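Local structure of glucoamylase (Thermoanaerobacterium thermosaccharolyticum, 1LF6) at residues Ser535-Glu538 with Leu539-Leu542; Ile171-Asn175 with Asn176-Met180; Asp415-Val418 with Lys419-Asp423; Phe52-Asn56 with Gly57-Glu61; Gly524-Gln528 with Lys529-Asp533. The protein hydrolyses terminal alpha-1,4-linked glucose residues successively from the non-reducing ends of glucan chains, and also has activity towards isomaltose. All blocks are in the same frame, centred on the assembly; numbering follows the deposited sequence.

Contact 1. Residues Ser535-Glu538 with Leu539-Leu542; sequences SFLE and LVRL
Leu542 N donates to Glu538 O at 2.9 Å, a four-residue helical bond, while, towards the start of the helix, Leu539 N reaches Phe536 O at 2.9 Å, a three-residue bond. The second belongs where the 3-10 turn at Ser535-Phe536 leads into the helix. Glu538 and Arg541 lie side by side, pointing the same way. Glu538 bends at its second torsion (chi2 -70°), which brings OE1 to 3.8 Å from both CB and CG of Arg541. The carboxylate is nearly perpendicular to the guanidinium and, of Arg541, touches the aliphatic stem; OE1 to Arg541 NH2 is 4.8 Å, too far for a salt bridge. The guanidinium is instead paired with Asp673 and Glu658, and Glu538 has a weak, long ion pair with Arg436. The apolar residues are divided among neighbours: Phe536 and Leu537 suit the side packed on helix 550-562, whereas Leu539 and Leu542 meet Ala449 of helix 445-464. This short helix packs among helices 445-464, 550-562 and 600-612 in the GH15 catalytic region, whose fold is an (alpha/alpha) barrel; Glu538 lies about 10 Å, side chain to side chain, from Glu435, the probable catalytic proton acceptor.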
loop_
_atom_site.group_PDB
_atom_site.type_symbol
_atom_site.label_atom_id
_atom_site.label_comp_id
_atom_site.label_asym_id
_atom_site.label_seq_id
_atom_site.Cartn_x
_atom_site.Cartn_y
_atom_site.Cartn_z
ATOM N N SER A 535 -14.164 -13.288 8.400
ATOM C CA SER A 535 -12.898 -13.555 9.072
ATOM C C SER A 535 -12.915 -14.877 9.830
ATOM O O SER A 535 -11.860 -15.404 10.185
ATOM C CB SER A 535 -12.564 -12.422 10.052
ATOM O OG SER A 535 -12.401 -11.189 9.372
ATOM N N PHE A 536 -14.105 -15.404 10.105
ATOM C CA PHE A 536 -14.191 -16.665 10.828
ATOM C C PHE A 536 -13.488 -17.756 10.030
ATOM O O PHE A 536 -13.073 -18.765 10.595
ATOM C CB PHE A 536 -15.649 -17.069 11.076
ATOM C CG PHE A 536 -16.322 -17.678 9.880
ATOM C CD1 PHE A 536 -16.757 -16.882 8.826
ATOM C CD2 PHE A 536 -16.505 -19.058 9.801
ATOM C CE1 PHE A 536 -17.363 -17.447 7.708
ATOM C CE2 PHE A 536 -17.109 -19.632 8.687
ATOM C CZ PHE A 536 -17.540 -18.825 7.635
ATOM N N LEU A 537 -13.351 -17.553 8.723
ATOM C CA LEU A 537 -12.686 -18.546 7.886
ATOM C C LEU A 537 -11.226 -18.716 8.286
ATOM O O LEU A 537 -10.542 -19.623 7.801
ATOM C CB LEU A 537 -12.785 -18.177 6.397
ATOM C CG LEU A 537 -14.168 -18.336 5.752
ATOM C CD1 LEU A 537 -14.110 -17.871 4.299
ATOM C CD2 LEU A 537 -14.626 -19.799 5.845
ATOM N N GLU A 538 -10.750 -17.839 9.165
ATOM C CA GLU A 538 -9.377 -17.924 9.648
ATOM C C GLU A 538 -9.221 -19.217 10.433
ATOM O O GLU A 538 -8.121 -19.769 10.531
ATOM C CB GLU A 538 -9.053 -16.736 10.546
ATOM C CG GLU A 538 -8.779 -15.455 9.786
ATOM C CD GLU A 538 -7.474 -15.506 9.022
ATOM O OE1 GLU A 538 -7.444 -16.076 7.908
ATOM O OE2 GLU A 538 -6.467 -14.986 9.550
ATOM N N LEU A 539 -10.338 -19.683 10.992
ATOM C CA LEU A 539 -10.368 -20.921 11.763
ATOM C C LEU A 539 -9.861 -22.078 10.908
ATOM O O LEU A 539 -9.054 -22.883 11.364
ATOM C CB LEU A 539 -11.796 -21.232 12.238
ATOM C CG LEU A 539 -12.380 -20.394 13.383
ATOM C CD1 LEU A 539 -13.895 -20.567 13.414
ATOM C CD2 LEU A 539 -11.753 -20.811 14.716
ATOM N N VAL A 540 -10.338 -22.159 9.669
ATOM C CA VAL A 540 -9.917 -23.226 8.762
ATOM C C VAL A 540 -8.548 -22.917 8.137
ATOM O O VAL A 540 -7.699 -23.799 8.006
ATOM C CB VAL A 540 -10.969 -23.453 7.643
ATOM C CG1 VAL A 540 -12.355 -23.693 8.259
ATOM C CG2 VAL A 540 -11.015 -22.265 6.719
ATOM N N ARG A 541 -8.338 -21.659 7.761
ATOM C CA ARG A 541 -7.079 -21.218 7.170
ATOM C C ARG A 541 -5.883 -21.592 8.054
ATOM O O ARG A 541 -4.832 -22.006 7.560
ATOM C CB ARG A 541 -7.115 -19.700 6.971
ATOM C CG ARG A 541 -5.880 -19.098 6.309
ATOM C CD ARG A 541 -5.614 -19.700 4.934
ATOM N NE ARG A 541 -4.638 -18.906 4.193
ATOM C CZ ARG A 541 -4.915 -17.787 3.521
ATOM N NH1 ARG A 541 -3.946 -17.139 2.890
ATOM N NH2 ARG A 541 -6.158 -17.323 3.453
ATOM N N LEU A 542 -6.050 -21.449 9.364
ATOM C CA LEU A 542 -4.977 -21.756 10.311
ATOM C C LEU A 542 -4.930 -23.208 10.793
ATOM O O LEU A 542 -4.049 -23.568 11.571
ATOM C CB LEU A 542 -5.072 -20.817 11.516
ATOM C CG LEU A 542 -4.623 -19.378 11.240
ATOM C CD1 LEU A 542 -5.223 -18.427 12.264
ATOM C CD2 LEU A 542 -3.097 -19.325 11.267
#

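Contact 2. Residues Ile171-Asn175 with Asn176-Met180; sequences IKANN and NEMLM
Met180 reaches across the hairpin to Ile171, and its atoms can be followed outward along that residue. From CB, the chain leaves with CG opposite the carbonyl carbon (chi1 -47°), which sets CG 3.5 Å from Ile171 CG1. The chain then bends at both remaining torsions: SD rests 3.5 Å from Ile171 CD1, and CE ends 3.8 Å from the same methyl. The two side chains cross at about a right angle, a fit that the unbranched, flexible methionine makes easily against a beta-branched partner. On the same face, Met178 is extended and lays CE 4.1 Å from Ala173 CB, where a small residue leaves room for the thioether. The backbone joins Ile171 and Met178 as an antiparallel hydrogen-bonded pair: Ile171 N to Met178 O is 3.2 Å and nearly straight, at 173°. Nearer the turn, Ala173 N donates to Asn176 O at 2.8 Å. Asn174 and Asn175 both have positive phi, a conformation asparagine adopts more readily than most residues. The hairpin lies between strands 14-16 and 186-192 of its sheet, and its methionine face packs against helix 254-266, Met178 on Ala261 and Leu262, Met180 on Asp254.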
loop_
_atom_site.group_PDB
_atom_site.type_symbol
_atom_site.label_atom_id
_atom_site.label_comp_id
_atom_site.label_asym_id
_atom_site.label_seq_id
_atom_site.Cartn_x
_atom_site.Cartn_y
_atom_site.Cartn_z
ATOM N N ILE A 171 18.264 27.877 -8.534
ATOM C CA ILE A 171 19.714 27.980 -8.542
ATOM C C ILE A 171 20.219 27.575 -9.917
ATOM O O ILE A 171 19.435 27.305 -10.828
ATOM C CB ILE A 171 20.374 27.050 -7.505
ATOM C CG1 ILE A 171 20.064 25.591 -7.847
ATOM C CG2 ILE A 171 19.894 27.399 -6.108
ATOM C CD1 ILE A 171 20.867 24.588 -7.047
ATOM N N LYS A 172 21.535 27.539 -10.053
ATOM C CA LYS A 172 22.158 27.144 -11.299
ATOM C C LYS A 172 23.374 26.310 -10.926
ATOM O O LYS A 172 24.294 26.789 -10.259
ATOM C CB LYS A 172 22.568 28.380 -12.102
ATOM C CG LYS A 172 22.775 28.115 -13.583
ATOM C CD LYS A 172 23.053 29.406 -14.339
ATOM C CE LYS A 172 23.166 29.163 -15.836
ATOM N NZ LYS A 172 23.484 30.412 -16.590
ATOM N N ALA A 173 23.352 25.045 -11.326
ATOM C CA ALA A 173 24.449 24.135 -11.040
ATOM C C ALA A 173 25.118 23.786 -12.359
ATOM O O ALA A 173 24.512 23.147 -13.220
ATOM C CB ALA A 173 23.923 22.876 -10.357
ATOM N N ASN A 174 26.366 24.217 -12.518
ATOM C CA ASN A 174 27.112 23.957 -13.745
ATOM C C ASN A 174 26.274 24.340 -14.962
ATOM O O ASN A 174 26.059 23.532 -15.865
ATOM C CB ASN A 174 27.507 22.479 -13.815
ATOM C CG ASN A 174 28.574 22.113 -12.798
ATOM O OD1 ASN A 174 28.603 22.651 -11.689
ATOM N ND2 ASN A 174 29.449 21.185 -13.166
ATOM N N ASN A 175 25.794 25.580 -14.966
ATOM C CA ASN A 175 24.987 26.101 -16.062
ATOM C C ASN A 175 23.680 25.346 -16.261
ATOM O O ASN A 175 23.123 25.329 -17.359
ATOM C CB ASN A 175 25.795 26.082 -17.360
ATOM C CG ASN A 175 27.073 26.887 -17.257
ATOM O OD1 ASN A 175 27.048 28.073 -16.919
ATOM N ND2 ASN A 175 28.201 26.247 -17.550
ATOM N N ASN A 176 23.194 24.719 -15.197
ATOM C CA ASN A 176 21.943 23.974 -15.258
ATOM C C ASN A 176 20.935 24.610 -14.304
ATOM O O ASN A 176 21.155 24.652 -13.092
ATOM C CB ASN A 176 22.183 22.511 -14.872
ATOM C CG ASN A 176 22.012 21.561 -16.043
ATOM O OD1 ASN A 176 20.891 21.300 -16.489
ATOM N ND2 ASN A 176 23.126 21.043 -16.555
ATOM N N GLU A 177 19.839 25.120 -14.856
ATOM C CA GLU A 177 18.809 25.747 -14.040
ATOM C C GLU A 177 17.941 24.698 -13.367
ATOM O O GLU A 177 17.228 23.951 -14.034
ATOM C CB GLU A 177 17.931 26.666 -14.888
ATOM C CG GLU A 177 18.564 28.008 -15.209
ATOM C CD GLU A 177 17.605 28.945 -15.916
ATOM O OE1 GLU A 177 17.907 30.152 -15.975
ATOM O OE2 GLU A 177 16.554 28.478 -16.411
ATOM N N MET A 178 18.004 24.651 -12.042
ATOM C CA MET A 178 17.229 23.686 -11.275
ATOM C C MET A 178 16.297 24.368 -10.278
ATOM O O MET A 178 16.697 25.298 -9.575
ATOM C CB MET A 178 18.170 22.744 -10.515
ATOM C CG MET A 178 19.088 21.905 -11.387
ATOM S SD MET A 178 20.225 20.904 -10.397
ATOM C CE MET A 178 21.227 20.147 -11.695
ATOM N N LEU A 179 15.050 23.909 -10.231
ATOM C CA LEU A 179 14.072 24.443 -9.290
ATOM C C LEU A 179 14.292 23.668 -7.997
ATOM O O LEU A 179 14.199 22.439 -7.979
ATOM C CB LEU A 179 12.645 24.226 -9.804
ATOM C CG LEU A 179 12.127 25.216 -10.853
ATOM C CD1 LEU A 179 13.092 25.299 -12.019
ATOM C CD2 LEU A 179 10.744 24.785 -11.329
ATOM N N MET A 180 14.597 24.385 -6.923
ATOM C CA MET A 180 14.863 23.755 -5.638
ATOM C C MET A 180 13.714 23.898 -4.646
ATOM O O MET A 180 12.930 24.845 -4.714
ATOM C CB MET A 180 16.124 24.358 -5.015
ATOM C CG MET A 180 17.304 24.472 -5.967
ATOM S SD MET A 180 17.873 22.876 -6.567
ATOM C CE MET A 180 18.587 22.219 -5.057
#

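Contact 3. Residues Asp415-Val418 with Lys419-Asp423; sequences DSLV and KPLAD
Pro420 lays its ring against the carbonyls of the preceding turn: CG sits 3.2 Å from Leu417 O and 3.4 Å from Ser416 O, and CD is 3.3 Å from Asp415 O. A proline nitrogen carries no hydrogen, so it gives no bond back along the helix, and CD, bonded to that nitrogen, takes the hydrogen's place and faces Asp415 O. The helix kinks here, and the turn at Asp415-Val418 is widened to the pi type. Regular bonding is regained at once: Leu421 N donates to Leu417 O at 3.2 Å, and Ala422 N to Val418 O at 2.8 Å.

On the buried flank, Leu417 and Leu421 are one turn apart and their branched ends cross at a slant, CD1 to CD1 at 3.7 Å. Leu417 sends CG away from its own backbone N (chi1 -172°), which carries both methyls onward to Leu421. The pair is enclosed by helices 395-407 and 358-375, while Val418 and Ala422 face Ala458 of helix 445-464; the small alanine allows a close helix approach.

The more accessible flank is polar. Lys419 runs extended and turns at its last torsion (chi4 50°), placing NZ 2.9 Å from Asp423 OD2, on the syn lone pair, in a salt bridge across one turn. Tyr474 OH holds OD1, the other oxygen, which would restrain the carboxylate's rotation. The chemistry implies a division of labour: the proline forfeits one backbone bond and bends the helix, while leucine packing and a doubly held aspartate bind the next turn to its neighbours.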
loop_
_atom_site.group_PDB
_atom_site.type_symbol
_atom_site.label_atom_id
_atom_site.label_comp_id
_atom_site.label_asym_id
_atom_site.label_seq_id
_atom_site.Cartn_x
_atom_site.Cartn_y
_atom_site.Cartn_z
ATOM N N ASP A 415 13.944 -17.294 22.699
ATOM C CA ASP A 415 14.124 -16.424 23.861
ATOM C C ASP A 415 13.721 -14.973 23.640
ATOM O O ASP A 415 13.103 -14.359 24.507
ATOM C CB ASP A 415 15.586 -16.439 24.336
ATOM C CG ASP A 415 15.996 -17.766 24.941
ATOM O OD1 ASP A 415 15.321 -18.230 25.887
ATOM O OD2 ASP A 415 17.005 -18.343 24.477
ATOM N N SER A 416 14.074 -14.420 22.486
ATOM C CA SER A 416 13.777 -13.019 22.208
ATOM C C SER A 416 12.417 -12.723 21.577
ATOM O O SER A 416 11.930 -11.594 21.668
ATOM C CB SER A 416 14.874 -12.427 21.319
ATOM O OG SER A 416 14.880 -13.041 20.040
ATOM N N LEU A 417 11.798 -13.723 20.956
ATOM C CA LEU A 417 10.518 -13.506 20.286
ATOM C C LEU A 417 9.364 -14.404 20.736
ATOM O O LEU A 417 8.339 -13.922 21.223
ATOM C CB LEU A 417 10.716 -13.660 18.773
ATOM C CG LEU A 417 9.602 -13.324 17.771
ATOM C CD1 LEU A 417 8.418 -14.280 17.917
ATOM C CD2 LEU A 417 9.169 -11.889 17.984
ATOM N N VAL A 418 9.539 -15.707 20.568
ATOM C CA VAL A 418 8.505 -16.676 20.904
ATOM C C VAL A 418 8.050 -16.695 22.355
ATOM O O VAL A 418 6.863 -16.511 22.633
ATOM C CB VAL A 418 8.941 -18.099 20.489
ATOM C CG1 VAL A 418 7.861 -19.107 20.844
ATOM C CG2 VAL A 418 9.233 -18.127 18.982
ATOM N N LYS A 419 8.978 -16.910 23.281
ATOM C CA LYS A 419 8.616 -16.970 24.693
ATOM C C LYS A 419 7.949 -15.696 25.214
ATOM O O LYS A 419 6.901 -15.762 25.851
ATOM C CB LYS A 419 9.844 -17.324 25.543
ATOM C CG LYS A 419 9.571 -17.404 27.035
ATOM C CD LYS A 419 10.578 -18.328 27.723
ATOM C CE LYS A 419 10.597 -18.108 29.226
ATOM N NZ LYS A 419 9.239 -18.134 29.830
ATOM N N PRO A 420 8.539 -14.519 24.956
ATOM C CA PRO A 420 7.865 -13.319 25.471
ATOM C C PRO A 420 6.445 -13.112 24.921
ATOM O O PRO A 420 5.541 -12.715 25.659
ATOM C CB PRO A 420 8.825 -12.185 25.094
ATOM C CG PRO A 420 9.628 -12.755 23.949
ATOM C CD PRO A 420 9.837 -14.186 24.349
ATOM N N LEU A 421 6.243 -13.392 23.637
ATOM C CA LEU A 421 4.919 -13.224 23.042
ATOM C C LEU A 421 3.949 -14.289 23.534
ATOM O O LEU A 421 2.785 -13.994 23.806
ATOM C CB LEU A 421 5.002 -13.256 21.512
ATOM C CG LEU A 421 5.671 -12.044 20.862
ATOM C CD1 LEU A 421 5.694 -12.230 19.355
ATOM C CD2 LEU A 421 4.910 -10.761 21.238
ATOM N N ALA A 422 4.428 -15.526 23.649
ATOM C CA ALA A 422 3.586 -16.613 24.121
ATOM C C ALA A 422 3.144 -16.334 25.555
ATOM O O ALA A 422 1.975 -16.523 25.900
ATOM C CB ALA A 422 4.340 -17.941 24.049
ATOM N N ASP A 423 4.081 -15.883 26.386
ATOM C CA ASP A 423 3.776 -15.577 27.781
ATOM C C ASP A 423 2.820 -14.394 27.875
ATOM O O ASP A 423 1.967 -14.345 28.757
ATOM C CB ASP A 423 5.053 -15.257 28.566
ATOM C CG ASP A 423 5.965 -16.471 28.729
ATOM O OD1 ASP A 423 5.454 -17.611 28.721
ATOM O OD2 ASP A 423 7.186 -16.276 28.882
#

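Contact 4. Residues Phe52-Asn56 with Gly57-Glu61; sequences FTLAN and GAISE
Thr53, Ser60 and Gly57 lose most surface where these two strands fold together. Thr53 turns OG1 towards the opposite strand, in the narrow space between its own N and carbonyl carbon (chi1 62°). There it meets Glu61 O at 2.9 Å and Ser60 OG. The hydroxyl separation is modelled as so short that its exact value is doubtful, and either oxygen could be the donor. The backbone is firmer: Ser60 N gives Thr53 O a bond of 2.8 Å, close to straight at 170°. Thr53 N, by contrast, bonds weakly to Glu61 O, one residue further on, a slip of register consistent with a beta bulge. Short hydroxyl side chains suit this spot because they place a polar atom close to the strand where the regular bonding is broken.

Gly57 occupies the third position of a type I' turn from Ala55 to Ala58, where its positive phi is easy for a residue without a side chain. Ala55 N to Ala58 O (2.9 Å) and Ala58 N to Ala55 O (3.0 Å) close the turn, while Gln38, Asn111 and Lys122 bond the glycine's backbone. On the opposite face from the alanines, Leu54 CD2 packs 3.8 Å from Ile59 CG1, and both touch Ile124. The buried carboxylate of Glu61 is offset by Lys37, which forms a salt bridge with it and bonds weakly to Ser60 OG; this would tend to favour the charged form.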
loop_
_atom_site.group_PDB
_atom_site.type_symbol
_atom_site.label_atom_id
_atom_site.label_comp_id
_atom_site.label_asym_id
_atom_site.label_seq_id
_atom_site.Cartn_x
_atom_site.Cartn_y
_atom_site.Cartn_z
ATOM N N PHE A 52 8.332 5.989 -5.940
ATOM C CA PHE A 52 7.368 6.826 -6.652
ATOM C C PHE A 52 6.053 6.083 -6.854
ATOM O O PHE A 52 6.004 4.853 -6.785
ATOM C CB PHE A 52 7.908 7.259 -8.024
ATOM C CG PHE A 52 8.096 6.123 -8.995
ATOM C CD1 PHE A 52 9.290 5.407 -9.029
ATOM C CD2 PHE A 52 7.070 5.757 -9.865
ATOM C CE1 PHE A 52 9.460 4.342 -9.913
ATOM C CE2 PHE A 52 7.233 4.695 -10.750
ATOM C CZ PHE A 52 8.430 3.986 -10.773
ATOM N N THR A 53 4.987 6.844 -7.086
ATOM C CA THR A 53 3.665 6.280 -7.334
ATOM C C THR A 53 3.068 7.060 -8.494
ATOM O O THR A 53 3.432 8.213 -8.717
ATOM C CB THR A 53 2.725 6.414 -6.105
ATOM O OG1 THR A 53 2.522 7.801 -5.791
ATOM C CG2 THR A 53 3.323 5.716 -4.904
ATOM N N LEU A 54 2.170 6.423 -9.239
ATOM C CA LEU A 54 1.522 7.057 -10.380
ATOM C C LEU A 54 0.008 7.059 -10.173
ATOM O O LEU A 54 -0.556 6.102 -9.642
ATOM C CB LEU A 54 1.850 6.293 -11.674
ATOM C CG LEU A 54 3.325 6.055 -12.002
ATOM C CD1 LEU A 54 3.441 5.203 -13.264
ATOM C CD2 LEU A 54 4.031 7.387 -12.186
ATOM N N ALA A 55 -0.642 8.134 -10.602
ATOM C CA ALA A 55 -2.089 8.262 -10.473
ATOM C C ALA A 55 -2.595 9.308 -11.460
ATOM O O ALA A 55 -1.952 10.341 -11.665
ATOM C CB ALA A 55 -2.460 8.663 -9.041
ATOM N N ASN A 56 -3.734 9.024 -12.084
ATOM C CA ASN A 56 -4.340 9.942 -13.037
ATOM C C ASN A 56 -3.383 10.406 -14.132
ATOM O O ASN A 56 -3.384 11.576 -14.514
ATOM C CB ASN A 56 -4.910 11.148 -12.282
ATOM C CG ASN A 56 -6.042 10.759 -11.345
ATOM O OD1 ASN A 56 -6.206 11.337 -10.271
ATOM N ND2 ASN A 56 -6.832 9.777 -11.754
ATOM N N GLY A 57 -2.564 9.480 -14.622
ATOM C CA GLY A 57 -1.633 9.794 -15.690
ATOM C C GLY A 57 -0.408 10.592 -15.308
ATOM O O GLY A 57 0.322 11.070 -16.176
ATOM N N ALA A 58 -0.153 10.733 -14.014
ATOM C CA ALA A 58 1.007 11.499 -13.591
ATOM C C ALA A 58 1.619 11.004 -12.296
ATOM O O ALA A 58 0.980 10.313 -11.498
ATOM C CB ALA A 58 0.631 12.973 -13.454
ATOM N N ILE A 59 2.879 11.358 -12.106
ATOM C CA ILE A 59 3.594 10.996 -10.903
ATOM C C ILE A 59 2.852 11.631 -9.731
ATOM O O ILE A 59 2.541 12.822 -9.759
ATOM C CB ILE A 59 5.036 11.541 -10.955
ATOM C CG1 ILE A 59 5.855 10.717 -11.953
ATOM C CG2 ILE A 59 5.654 11.550 -9.566
ATOM C CD1 ILE A 59 7.208 11.318 -12.294
ATOM N N SER A 60 2.533 10.831 -8.719
ATOM C CA SER A 60 1.857 11.357 -7.543
ATOM C C SER A 60 2.899 11.435 -6.424
ATOM O O SER A 60 3.957 12.040 -6.610
ATOM C CB SER A 60 0.669 10.463 -7.156
ATOM O OG SER A 60 0.997 9.085 -7.196
ATOM N N GLU A 61 2.629 10.826 -5.277
ATOM C CA GLU A 61 3.587 10.876 -4.175
ATOM C C GLU A 61 4.943 10.249 -4.506
ATOM O O GLU A 61 5.023 9.225 -5.190
ATOM C CB GLU A 61 3.036 10.175 -2.928
ATOM C CG GLU A 61 1.891 10.880 -2.223
ATOM C CD GLU A 61 0.530 10.505 -2.778
ATOM O OE1 GLU A 61 0.459 9.577 -3.601
ATOM O OE2 GLU A 61 -0.470 11.139 -2.378
#

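Contact 5. Residues Gly524-Gln528 with Lys529-Asp533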
loop_
_atom_site.group_PDB
_atom_site.type_symbol
_atom_site.label_atom_id
_atom_site.label_comp_id
_atom_site.label_asym_id
_atom_site.label_seq_id
_atom_site.Cartn_x
_atom_site.Cartn_y
_atom_site.Cartn_z
ATOM N N GLY A 524 -23.435 2.253 13.590
ATOM C CA GLY A 524 -24.653 2.038 14.359
ATOM C C GLY A 524 -24.501 1.106 15.551
ATOM O O GLY A 524 -23.405 0.635 15.859
ATOM N N VAL A 525 -25.615 0.834 16.225
ATOM C CA VAL A 525 -25.615 -0.045 17.388
ATOM C C VAL A 525 -26.472 -1.271 17.116
ATOM O O VAL A 525 -27.643 -1.148 16.757
ATOM C CB VAL A 525 -26.166 0.686 18.636
ATOM C CG1 VAL A 525 -26.116 -0.232 19.851
ATOM C CG2 VAL A 525 -25.365 1.951 18.889
ATOM N N TYR A 526 -25.891 -2.457 17.281
ATOM C CA TYR A 526 -26.622 -3.703 17.042
ATOM C C TYR A 526 -26.283 -4.765 18.084
ATOM O O TYR A 526 -25.338 -4.615 18.849
ATOM C CB TYR A 526 -26.288 -4.267 15.654
ATOM C CG TYR A 526 -26.399 -3.263 14.531
ATOM C CD1 TYR A 526 -25.351 -2.384 14.251
ATOM C CD2 TYR A 526 -27.572 -3.148 13.789
ATOM C CE1 TYR A 526 -25.473 -1.414 13.265
ATOM C CE2 TYR A 526 -27.705 -2.178 12.802
ATOM C CZ TYR A 526 -26.655 -1.315 12.546
ATOM O OH TYR A 526 -26.783 -0.347 11.580
ATOM N N ASP A 527 -27.070 -5.834 18.108
ATOM C CA ASP A 527 -26.825 -6.940 19.019
ATOM C C ASP A 527 -25.723 -7.776 18.368
ATOM O O ASP A 527 -25.704 -7.938 17.143
ATOM C CB ASP A 527 -28.095 -7.772 19.207
ATOM C CG ASP A 527 -27.861 -8.996 20.075
ATOM O OD1 ASP A 527 -27.578 -10.088 19.523
ATOM O OD2 ASP A 527 -27.942 -8.866 21.318
ATOM N N GLN A 528 -24.803 -8.288 19.183
ATOM C CA GLN A 528 -23.681 -9.076 18.684
ATOM C C GLN A 528 -24.083 -10.193 17.725
ATOM O O GLN A 528 -23.352 -10.504 16.787
ATOM C CB GLN A 528 -22.871 -9.661 19.861
ATOM C CG GLN A 528 -23.672 -10.512 20.826
ATOM C CD GLN A 528 -22.807 -11.138 21.910
ATOM O OE1 GLN A 528 -21.736 -10.631 22.238
ATOM N NE2 GLN A 528 -23.283 -12.234 22.481
ATOM N N LYS A 529 -25.248 -10.786 17.955
ATOM C CA LYS A 529 -25.737 -11.880 17.117
ATOM C C LYS A 529 -26.202 -11.466 15.719
ATOM O O LYS A 529 -26.430 -12.321 14.865
ATOM C CB LYS A 529 -26.857 -12.626 17.847
ATOM C CG LYS A 529 -26.385 -13.328 19.117
ATOM C CD LYS A 529 -27.548 -13.896 19.902
ATOM C CE LYS A 529 -28.390 -12.779 20.513
ATOM N NZ LYS A 529 -29.542 -13.335 21.244
ATOM N N GLU A 530 -26.334 -10.163 15.482
ATOM C CA GLU A 530 -26.755 -9.665 14.171
ATOM C C GLU A 530 -25.554 -9.482 13.246
ATOM O O GLU A 530 -25.715 -9.285 12.041
ATOM C CB GLU A 530 -27.428 -8.291 14.287
ATOM C CG GLU A 530 -28.693 -8.194 15.126
ATOM C CD GLU A 530 -29.236 -6.772 15.145
ATOM O OE1 GLU A 530 -29.607 -6.265 14.066
ATOM O OE2 GLU A 530 -29.284 -6.150 16.231
ATOM N N ILE A 531 -24.355 -9.538 13.810
ATOM C CA ILE A 531 -23.147 -9.292 13.024
ATOM C C ILE A 531 -22.287 -10.496 12.674
ATOM O O ILE A 531 -21.775 -11.180 13.566
ATOM C CB ILE A 531 -22.242 -8.277 13.756
ATOM C CG1 ILE A 531 -23.091 -7.114 14.298
ATOM C CG2 ILE A 531 -21.157 -7.777 12.829
ATOM C CD1 ILE A 531 -23.825 -6.302 13.236
ATOM N N VAL A 532 -22.132 -10.756 11.378
ATOM C CA VAL A 532 -21.286 -11.854 10.915
ATOM C C VAL A 532 -20.096 -11.254 10.168
ATOM O O VAL A 532 -20.168 -10.129 9.670
ATOM C CB VAL A 532 -22.054 -12.863 10.011
ATOM C CG1 VAL A 532 -23.105 -13.579 10.842
ATOM C CG2 VAL A 532 -22.684 -12.162 8.814
ATOM N N ASP A 533 -19.003 -12.008 10.101
ATOM C CA ASP A 533 -17.757 -11.538 9.496
ATOM C C ASP A 533 -17.046 -12.726 8.832
ATOM O O ASP A 533 -16.827 -13.757 9.466
ATOM C CB ASP A 533 -16.904 -10.955 10.631
ATOM C CG ASP A 533 -15.609 -10.328 10.156
ATOM O OD1 ASP A 533 -14.975 -10.871 9.228
ATOM O OD2 ASP A 533 -15.214 -9.294 10.742
#
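Lys529 opens the turn by donating its backbone N to Asp527 OD1 at 2.9 Å, with the donor 45° above the carboxylate plane. This carboxylate-to-main-chain bond, two residues on, defines an Asx turn. With CG opposite its own N (chi1 176°), the Asp527 carboxylate is turned towards the following residues, and its other oxygen is held by Phe515 N. The lysine chain crosses the carboxylate at a slant, with CE 3.0 Å from Asp527 OD1, but NZ has its salt bridge with Asp514 instead.

Glu530 comes next and bonds twice to the same aspartate. Its N reaches Asp527 O at 2.8 Å, and its extended side chain returns OE2 to Asp527 N at 2.9 Å, almost straight at 174°. Glutamate is long enough for this return. OE1 lies at the edge of the Tyr526 ring, 3.7 Å from CD2, with the carboxylate turned steeply against the ring. Tyr526 itself stacks on His578 and sends OH to Gly523 O.

Ile531 N continues the tight winding to Gln528 O at 3.3 Å. Its CD1 packs 4.0 Å from Tyr526 CB, and the branched side chain also touches Ile517 on the partner strand, so an apolar residue fits. Here an Asx turn leads from strand 524-527 into a 3-10 turn, with the glutamate's return bond tying that turn back to the strand's end; it brings Ile531 to about 9 Å, side chain to side chain, from Glu435, the probable catalytic proton acceptor.

Overall arrangement
From the N terminus the order is contact 4, contact 2, contact 3, contact 5, contact 1. All are local and follow in series; none nests in or crosses another. Contacts 4 and 2 close beta hairpins in two different sheets of the N-terminal beta region, their nearest atoms about 14 Å apart. Contact 3 closes no loop but spans a helix kink in the (alpha/alpha) barrel. Contact 5 turns the chain out of strand 524-527 and leads, one residue later, into contact 1, which begins helix 538-541. Helix 445-464 links two of them, touching Val418 and Ala422 in contact 3 and Leu539 and Leu542 in contact 1. Contacts 2 and 5 mark distant ends, centres 61 Å apart.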